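Local coordinates for protein citryl-spermidine/3,4-dihydroxybenzoyl-citryl-spermidine:spermidine ligase (Bacillus anthracis, PDB 3TO3) that catalyses the ATP-dependent condensation of spermidine with citryl-spermidine intermediates in the biosynthesis of petrobactin, a catecholate siderophore, at residues B[152-157]-B[279-284]; B[383-388]-B[443-448]; B[419-424]-B[453-458]. One frame throughout, in Å; residues are numbered along the deposited sequence.

The three contacts run from the ATP pocket outward through one mixed sheet. Contact 1 (152-157 with 279-284) closes along the chain before the others open, whereas contacts 2 (383-388 with 443-448) and 3 (419-424 with 453-458) interleave. Centres of contacts 1 and 2 are about 13 Å apart; Q282 and N388 join them by their side-chain amides, and ATP touches S283 of contact 1 and N388 of contact 2. Contact 3 lies about 9 Å from contact 2 and about 21 Å from contact 1, centre to centre; its strand 451-457 is the sheet neighbour of strand 443-448. Contact 2 thus ties the IucA/IucC region to the FhuF-like region.

Contact 1 of 3, residues B[152-157]-B[279-284]; sequences ELENHL and CAQQSM. With ATP (adenosine-5'-triphosphate), chain E.
The carboxylate of E154 takes two N-H groups of Q282 on OE1, one nearly along the C-O axis and one from above the plane, on opposite sides of it. E154 lies on helix 150-156; Q282 belongs to a type I beta turn, Q281 to M284, in the connection between antiparallel strands 278-280 and 286-289, whose S283 and M284 form part of the ATP-binding site. The axial donor is Q282 N, 3.3 Å from E154 OE1, whereas Q282 NE2, 3.2 Å from E154 OE1, stands 52° out of the carboxylate plane. The two side chains cross at about a right angle, with carboxylate and amide planes 67° apart. E154 gets there because its chain bends at chi2 (-83°). N155 ND2 donates to A280 O, 2.7 Å away in the plane of its amide, and Y183 O is a second acceptor for the same nitrogen. Two bonds thus hold the buried E154 oxygen and one the strand end, fixing the helix against the turn. At the far end of the Q282 amide, OE1 bonds N388 ND2 and a water that reaches L157 O weakly. Within the turn, S283 OG, also bonded to T286 OG1, donates to ATP O1B at 2.8 Å.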
# COMPACT_ATOMS: atom_id res chain seq x y z
N GLU B 152 -24.71 16.82 13.05
CA GLU B 152 -25.38 15.53 12.94
C GLU B 152 -25.56 15.12 11.48
O GLU B 152 -25.38 13.95 11.13
CB GLU B 152 -26.74 15.54 13.64
CG GLU B 152 -26.74 15.05 15.09
CD GLU B 152 -27.98 15.53 15.87
OE1 GLU B 152 -28.83 16.25 15.29
OE2 GLU B 152 -28.08 15.20 17.08
N LEU B 153 -25.90 16.08 10.62
CA LEU B 153 -26.03 15.77 9.19
C LEU B 153 -24.72 15.46 8.48
O LEU B 153 -24.68 14.59 7.61
CB LEU B 153 -26.75 16.89 8.46
CG LEU B 153 -28.27 16.88 8.60
CD1 LEU B 153 -28.84 18.21 8.18
CD2 LEU B 153 -28.83 15.73 7.75
N GLU B 154 -23.64 16.17 8.82
CA GLU B 154 -22.36 15.88 8.19
C GLU B 154 -22.09 14.39 8.29
O GLU B 154 -21.76 13.76 7.28
CB GLU B 154 -21.20 16.68 8.80
CG GLU B 154 -21.01 18.10 8.25
CD GLU B 154 -20.22 18.18 6.92
OE1 GLU B 154 -19.65 17.16 6.48
OE2 GLU B 154 -20.17 19.28 6.33
N ASN B 155 -22.24 13.82 9.48
CA ASN B 155 -21.95 12.39 9.67
C ASN B 155 -23.10 11.43 9.32
O ASN B 155 -22.88 10.24 9.12
CB ASN B 155 -21.45 12.10 11.09
CG ASN B 155 -20.22 12.93 11.44
OD1 ASN B 155 -20.31 13.98 12.09
ND2 ASN B 155 -19.06 12.46 10.98
N HIS B 156 -24.31 11.95 9.21
CA HIS B 156 -25.41 11.09 8.80
C HIS B 156 -25.67 11.01 7.28
O HIS B 156 -26.36 10.09 6.81
CB HIS B 156 -26.68 11.33 9.63
CG HIS B 156 -26.57 10.79 11.03
ND1 HIS B 156 -26.60 9.44 11.31
CD2 HIS B 156 -26.40 11.42 12.22
CE1 HIS B 156 -26.46 9.26 12.62
NE2 HIS B 156 -26.33 10.45 13.19
N LEU B 157 -25.04 11.89 6.49
CA LEU B 157 -25.13 11.64 5.06
C LEU B 157 -23.92 10.81 4.75
O LEU B 157 -22.80 11.30 4.60
CB LEU B 157 -25.00 12.94 4.26
CG LEU B 157 -25.78 14.19 4.62
CD1 LEU B 157 -25.15 15.34 3.84
CD2 LEU B 157 -27.25 14.00 4.30
N CYS B 279 -14.01 14.96 15.92
CA CYS B 279 -14.80 14.02 15.18
C CYS B 279 -14.70 14.39 13.69
O CYS B 279 -14.77 15.56 13.35
CB CYS B 279 -16.23 14.15 15.68
SG CYS B 279 -17.33 13.03 14.93
N ALA B 280 -14.51 13.40 12.82
CA ALA B 280 -14.34 13.69 11.39
C ALA B 280 -15.61 14.18 10.75
O ALA B 280 -16.69 13.77 11.16
CB ALA B 280 -13.85 12.44 10.62
N GLN B 281 -15.47 15.04 9.74
CA GLN B 281 -16.55 15.40 8.81
C GLN B 281 -16.54 14.49 7.55
O GLN B 281 -15.80 13.52 7.50
CB GLN B 281 -16.40 16.85 8.39
CG GLN B 281 -16.34 17.79 9.57
CD GLN B 281 -16.40 19.26 9.16
OE1 GLN B 281 -15.51 19.76 8.46
NE2 GLN B 281 -17.45 19.97 9.60
N GLN B 282 -17.35 14.83 6.55
CA GLN B 282 -17.39 14.05 5.31
C GLN B 282 -16.03 13.90 4.68
O GLN B 282 -15.79 12.93 3.97
CB GLN B 282 -18.29 14.73 4.29
CG GLN B 282 -19.79 14.49 4.48
CD GLN B 282 -20.63 15.21 3.44
OE1 GLN B 282 -21.20 14.58 2.55
NE2 GLN B 282 -20.69 16.56 3.52
N SER B 283 -15.14 14.85 4.93
CA SER B 283 -13.81 14.88 4.31
C SER B 283 -12.84 13.93 4.99
O SER B 283 -11.88 13.45 4.38
CB SER B 283 -13.27 16.33 4.26
OG SER B 283 -12.08 16.55 5.02
N MSE B 284 -13.09 13.69 6.27
CA MSE B 284 -12.31 12.79 7.13
C MSE B 284 -10.92 13.25 7.57
O MSE B 284 -10.46 12.84 8.63
CB MSE B 284 -12.15 11.45 6.47
CG MSE B 284 -13.42 10.63 6.58
SE MSE B 284 -13.07 8.87 5.97
CE MSE B 284 -11.65 8.42 7.23
PB ATP E . -11.46 18.33 1.74
O1B ATP E . -10.68 17.58 2.79
O2B ATP E . -10.51 19.00 0.78
O3B ATP E . -12.41 19.38 2.43
PA ATP E . -11.83 16.18 0.11
O1A ATP E . -10.48 15.77 0.68
O2A ATP E . -11.74 16.60 -1.36
O3A ATP E . -12.40 17.36 0.94
O5' ATP E . -12.78 14.94 0.25
C5' ATP E . -14.14 15.11 0.42
C4' ATP E . -14.97 13.98 0.16
O4' ATP E . -16.35 14.43 -0.08
C3' ATP E . -14.54 13.30 -1.08
O3' ATP E . -14.20 12.00 -0.81
C2' ATP E . -15.70 13.37 -1.98
O2' ATP E . -15.82 12.24 -2.73
C1' ATP E . -16.83 13.52 -1.02
N9 ATP E . -18.09 13.93 -1.59
C8 ATP E . -19.25 13.30 -1.38
N7 ATP E . -20.21 13.96 -2.05
C5 ATP E . -19.65 15.02 -2.69
C6 ATP E . -20.17 16.03 -3.51
N6 ATP E . -21.58 16.04 -3.82
N1 ATP E . -19.34 16.98 -4.00
C2 ATP E . -18.03 16.95 -3.71
N3 ATP E . -17.49 15.99 -2.92
C4 ATP E . -18.28 15.01 -2.39
O HOH W 1 -22.11 12.03 1.41

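Contact 2 of 3, residues B[383-388]-B[443-448]; sequences DAVPFN and MILVHK. With ATP (adenosine-5'-triphosphate), chain E.
F387 and selenomethionine M443 lie side by side and point the same way, their CB atoms 3.5 Å apart. F387 carries its ring anti to the backbone N (chi1 -165°), and the M443 chain, folded at its last torsion, lays CE over one ring face, 4.0 Å from the centroid and offset toward the rim. This is a CH-pi contact; M443 SE sits farther off above the same ring in a Met-aromatic arrangement. L512 and N516 of helix 502-528 also touch M443. Next along the same face, V385 CG1 packs alongside L445 CB at 3.9 Å. These residues belong to an antiparallel pair of strands, 383-386 and 443-448, in the mixed sheet, with D383-H447 and V385-L445 as hydrogen-bonded pairs; F387 N extends the pairing to M443 O at 2.9 Å. On the other face A384 CB meets I444 CG2 at 3.7 Å, with Y150 against both. H447 turns its imidazole back over its partner strand, so that D383 O lies 3.6 Å above the ring plane. At the ring edge H447 NE2 meets, in plane, a water 2.9 Å away that donates to A384 O, while H447 ND1 bonds G450 N. Past the last pair, N388 CB approaches ATP N6 at 3.4 Å.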
# COMPACT_ATOMS: atom_id res chain seq x y z
N ASP B 383 -30.20 26.93 11.39
CA ASP B 383 -29.34 25.73 11.37
C ASP B 383 -28.67 25.62 9.99
O ASP B 383 -28.82 26.51 9.14
CB ASP B 383 -30.11 24.45 11.72
CG ASP B 383 -29.25 23.42 12.48
OD1 ASP B 383 -27.99 23.39 12.31
OD2 ASP B 383 -29.84 22.64 13.27
N ALA B 384 -27.94 24.53 9.76
CA ALA B 384 -27.13 24.43 8.56
C ALA B 384 -27.10 23.01 8.07
O ALA B 384 -27.13 22.08 8.86
CB ALA B 384 -25.69 24.92 8.82
N VAL B 385 -27.03 22.86 6.75
CA VAL B 385 -26.93 21.54 6.17
C VAL B 385 -25.85 21.59 5.09
O VAL B 385 -25.77 22.55 4.34
CB VAL B 385 -28.34 21.09 5.58
CG1 VAL B 385 -28.89 22.12 4.65
CG2 VAL B 385 -28.23 19.79 4.84
N PRO B 386 -25.03 20.53 4.98
CA PRO B 386 -24.09 20.45 3.87
C PRO B 386 -24.81 20.47 2.54
O PRO B 386 -25.86 19.84 2.40
CB PRO B 386 -23.40 19.10 4.06
CG PRO B 386 -24.12 18.41 5.18
CD PRO B 386 -24.85 19.45 5.97
N PHE B 387 -24.26 21.17 1.56
CA PHE B 387 -25.03 21.43 0.36
C PHE B 387 -25.39 20.16 -0.42
O PHE B 387 -26.50 20.05 -0.90
CB PHE B 387 -24.35 22.48 -0.51
CG PHE B 387 -25.23 23.07 -1.56
CD1 PHE B 387 -25.97 24.20 -1.30
CD2 PHE B 387 -25.32 22.49 -2.82
CE1 PHE B 387 -26.77 24.76 -2.29
CE2 PHE B 387 -26.12 23.03 -3.78
CZ PHE B 387 -26.84 24.18 -3.52
N ASN B 388 -24.48 19.19 -0.50
CA ASN B 388 -24.86 17.91 -1.09
C ASN B 388 -25.94 17.14 -0.29
O ASN B 388 -26.56 16.22 -0.79
CB ASN B 388 -23.64 17.03 -1.35
CG ASN B 388 -22.92 16.62 -0.07
OD1 ASN B 388 -22.74 17.42 0.85
ND2 ASN B 388 -22.50 15.36 -0.01
N MSE B 443 -19.88 23.85 0.17
CA MSE B 443 -20.97 24.77 0.36
C MSE B 443 -21.86 24.28 1.49
O MSE B 443 -22.14 23.09 1.61
CB MSE B 443 -21.79 24.90 -0.92
CG MSE B 443 -21.06 25.59 -2.06
SE MSE B 443 -22.04 25.58 -3.79
CE MSE B 443 -23.56 26.70 -3.34
N ILE B 444 -22.30 25.22 2.30
CA ILE B 444 -23.17 24.93 3.42
C ILE B 444 -24.40 25.80 3.35
O ILE B 444 -24.28 27.02 3.34
CB ILE B 444 -22.43 25.16 4.74
CG1 ILE B 444 -21.20 24.24 4.78
CG2 ILE B 444 -23.36 24.89 5.92
CD1 ILE B 444 -20.38 24.34 6.03
N LEU B 445 -25.59 25.21 3.27
CA LEU B 445 -26.80 26.03 3.30
C LEU B 445 -27.17 26.37 4.72
O LEU B 445 -27.29 25.47 5.56
CB LEU B 445 -27.99 25.35 2.63
CG LEU B 445 -29.30 26.14 2.66
CD1 LEU B 445 -29.23 27.35 1.74
CD2 LEU B 445 -30.46 25.23 2.23
N VAL B 446 -27.31 27.66 5.01
CA VAL B 446 -27.87 28.08 6.28
C VAL B 446 -29.36 28.33 6.09
O VAL B 446 -29.78 28.98 5.13
CB VAL B 446 -27.21 29.35 6.78
CG1 VAL B 446 -27.82 29.79 8.12
CG2 VAL B 446 -25.73 29.12 6.92
N HIS B 447 -30.18 27.77 6.98
CA HIS B 447 -31.61 27.79 6.77
C HIS B 447 -32.34 28.03 8.08
O HIS B 447 -31.77 27.89 9.17
CB HIS B 447 -32.07 26.46 6.16
CG HIS B 447 -31.93 25.30 7.10
ND1 HIS B 447 -32.87 25.02 8.08
CD2 HIS B 447 -30.97 24.35 7.23
CE1 HIS B 447 -32.49 23.96 8.77
NE2 HIS B 447 -31.33 23.54 8.28
N LYS B 448 -33.61 28.40 7.99
CA LYS B 448 -34.41 28.54 9.21
C LYS B 448 -35.59 27.58 9.07
O LYS B 448 -36.52 27.81 8.27
CB LYS B 448 -34.88 29.99 9.34
CG LYS B 448 -35.45 30.36 10.67
CD LYS B 448 -35.51 31.88 10.79
CE LYS B 448 -34.20 32.52 10.33
NZ LYS B 448 -33.71 33.58 11.28
PB ATP E . -11.46 18.33 1.74
O1B ATP E . -10.68 17.58 2.79
O2B ATP E . -10.51 19.00 0.78
O3B ATP E . -12.41 19.38 2.43
PA ATP E . -11.83 16.18 0.11
O1A ATP E . -10.48 15.77 0.68
O2A ATP E . -11.74 16.60 -1.36
O3A ATP E . -12.40 17.36 0.94
O5' ATP E . -12.78 14.94 0.25
C5' ATP E . -14.14 15.11 0.42
C4' ATP E . -14.97 13.98 0.16
O4' ATP E . -16.35 14.43 -0.08
C3' ATP E . -14.54 13.30 -1.08
O3' ATP E . -14.20 12.00 -0.81
C2' ATP E . -15.70 13.37 -1.98
O2' ATP E . -15.82 12.24 -2.73
C1' ATP E . -16.83 13.52 -1.02
N9 ATP E . -18.09 13.93 -1.59
C8 ATP E . -19.25 13.30 -1.38
N7 ATP E . -20.21 13.96 -2.05
C5 ATP E . -19.65 15.02 -2.69
C6 ATP E . -20.17 16.03 -3.51
N6 ATP E . -21.58 16.04 -3.82
N1 ATP E . -19.34 16.98 -4.00
C2 ATP E . -18.03 16.95 -3.71
N3 ATP E . -17.49 15.99 -2.92
C4 ATP E . -18.28 15.01 -2.39
O HOH W 2 -29.89 21.65 10.00

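Contact 3 of 3, residues B[419-424]-B[453-458]; sequences QKAIIP and VRIALK
K420 and I455 bury the most surface here, the lysine lying against the start of the strand and the isoleucine against K420 O and A421. The contact is alpha/beta packing: helix 410-432 lies across strand 451-457 of the mixed sheet, their short segments coming within 6.6 Å of each other, axis to axis, with N-to-C directions 43° apart. Both belong to the FhuF-like region. The helix is irregular: it widens to a pi-type turn over 419-422 and kinks at P424, a proline having no N-H to give to the preceding turn. The strand is irregular as well, for a classic bulge sets two residues, V453 and R454, opposite the single V446 of strand 443-448.

K420 starts out toward the strand beside V453 O, an approach whose close detail is doubtful in the model. The chain then bends at chi2 (63°), and its outer half leads away from the strand. I455 points its CB at the helix and meets backbone there: CB is 3.6 Å from K420 O and 4.0 Å from A421 CA. With CG1 anti to the backbone N (chi1 -155°), the CD1 end swings over to the small A421 side chain, a methyl-to-methyl contact of 4.0 Å between I455 CD1 and A421 CB. V453 and R454 direct their side chains away from the helix; R454 NE bonds R343 O. Farther along the helix, P424 rests on Y337 and L338 of helix 336-342, so the helix is also packed against a neighbour beside the strand.

The polar link between the segments is a water. K420 O and I455 N are 3.6 Å apart, and the water fills the role a direct bond would play: it donates to K420 O at 3.1 Å and accepts from I455 N at 2.7 Å.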
# COMPACT_ATOMS: atom_id res chain seq x y z
N GLN B 419 -31.69 31.92 -5.12
CA GLN B 419 -31.47 33.34 -4.78
C GLN B 419 -30.45 33.54 -3.67
O GLN B 419 -29.70 34.50 -3.71
CB GLN B 419 -32.76 34.07 -4.42
CG GLN B 419 -33.74 34.21 -5.55
CD GLN B 419 -34.84 35.21 -5.25
OE1 GLN B 419 -35.03 35.64 -4.11
NE2 GLN B 419 -35.58 35.60 -6.29
N LYS B 420 -30.47 32.66 -2.68
CA LYS B 420 -29.55 32.74 -1.54
C LYS B 420 -28.27 31.93 -1.64
O LYS B 420 -27.35 32.14 -0.86
CB LYS B 420 -30.29 32.31 -0.28
CG LYS B 420 -31.05 33.42 0.42
CD LYS B 420 -32.16 34.01 -0.42
CE LYS B 420 -32.68 35.31 0.23
NZ LYS B 420 -33.36 36.19 -0.78
N ALA B 421 -28.17 31.04 -2.62
CA ALA B 421 -27.05 30.10 -2.66
C ALA B 421 -26.28 30.21 -3.94
O ALA B 421 -25.05 30.26 -3.92
CB ALA B 421 -27.50 28.67 -2.44
N ILE B 422 -26.97 30.02 -5.05
CA ILE B 422 -26.30 29.95 -6.34
C ILE B 422 -25.92 31.34 -6.87
O ILE B 422 -24.84 31.54 -7.43
CB ILE B 422 -27.17 29.18 -7.37
CG1 ILE B 422 -27.00 27.68 -7.17
CG2 ILE B 422 -26.80 29.55 -8.81
CD1 ILE B 422 -27.81 27.10 -6.04
N ILE B 423 -26.80 32.31 -6.68
CA ILE B 423 -26.55 33.65 -7.20
C ILE B 423 -25.25 34.30 -6.67
O ILE B 423 -24.51 34.89 -7.45
CB ILE B 423 -27.78 34.55 -7.00
CG1 ILE B 423 -28.98 33.94 -7.74
CG2 ILE B 423 -27.50 36.01 -7.45
CD1 ILE B 423 -28.74 33.73 -9.22
N PRO B 424 -24.96 34.18 -5.36
CA PRO B 424 -23.77 34.88 -4.85
C PRO B 424 -22.49 34.27 -5.38
O PRO B 424 -21.53 34.99 -5.57
CB PRO B 424 -23.86 34.70 -3.34
CG PRO B 424 -25.30 34.35 -3.08
CD PRO B 424 -25.72 33.54 -4.27
N VAL B 453 -31.75 30.70 3.89
CA VAL B 453 -31.37 32.02 4.37
C VAL B 453 -30.15 32.59 3.64
O VAL B 453 -30.20 33.70 3.09
CB VAL B 453 -31.18 32.04 5.91
CG1 VAL B 453 -30.77 33.43 6.38
CG2 VAL B 453 -32.48 31.62 6.60
N ARG B 454 -29.02 31.88 3.73
CA ARG B 454 -27.75 32.35 3.22
C ARG B 454 -26.81 31.16 2.99
O ARG B 454 -27.10 30.03 3.42
CB ARG B 454 -27.16 33.40 4.18
CG ARG B 454 -26.80 32.84 5.55
CD ARG B 454 -26.99 33.86 6.64
NE ARG B 454 -25.83 34.73 6.81
CZ ARG B 454 -25.22 34.95 7.97
NH1 ARG B 454 -25.64 34.35 9.08
NH2 ARG B 454 -24.18 35.76 8.02
N ILE B 455 -25.71 31.40 2.27
CA ILE B 455 -24.72 30.37 1.96
C ILE B 455 -23.37 30.56 2.69
O ILE B 455 -22.91 31.68 2.91
CB ILE B 455 -24.49 30.29 0.44
CG1 ILE B 455 -24.01 28.90 0.07
CG2 ILE B 455 -23.55 31.37 -0.04
CD1 ILE B 455 -24.98 27.81 0.53
N ALA B 456 -22.74 29.46 3.06
CA ALA B 456 -21.42 29.53 3.69
C ALA B 456 -20.49 28.72 2.82
O ALA B 456 -20.87 27.65 2.36
CB ALA B 456 -21.44 28.96 5.08
N LEU B 457 -19.29 29.23 2.57
CA LEU B 457 -18.37 28.59 1.64
C LEU B 457 -17.10 28.23 2.36
O LEU B 457 -16.71 28.90 3.32
CB LEU B 457 -18.07 29.51 0.45
CG LEU B 457 -19.32 30.01 -0.27
CD1 LEU B 457 -19.07 31.35 -0.91
CD2 LEU B 457 -19.78 28.99 -1.29
N LYS B 458 -16.48 27.14 1.94
CA LYS B 458 -15.25 26.68 2.58
C LYS B 458 -14.35 26.03 1.54
O LYS B 458 -14.76 25.89 0.38
CB LYS B 458 -15.55 25.72 3.73
CG LYS B 458 -16.41 24.48 3.37
CD LYS B 458 -16.57 23.62 4.64
CE LYS B 458 -17.24 22.24 4.37
NZ LYS B 458 -16.36 21.33 3.56
O HOH W 3 -25.72 33.85 1.09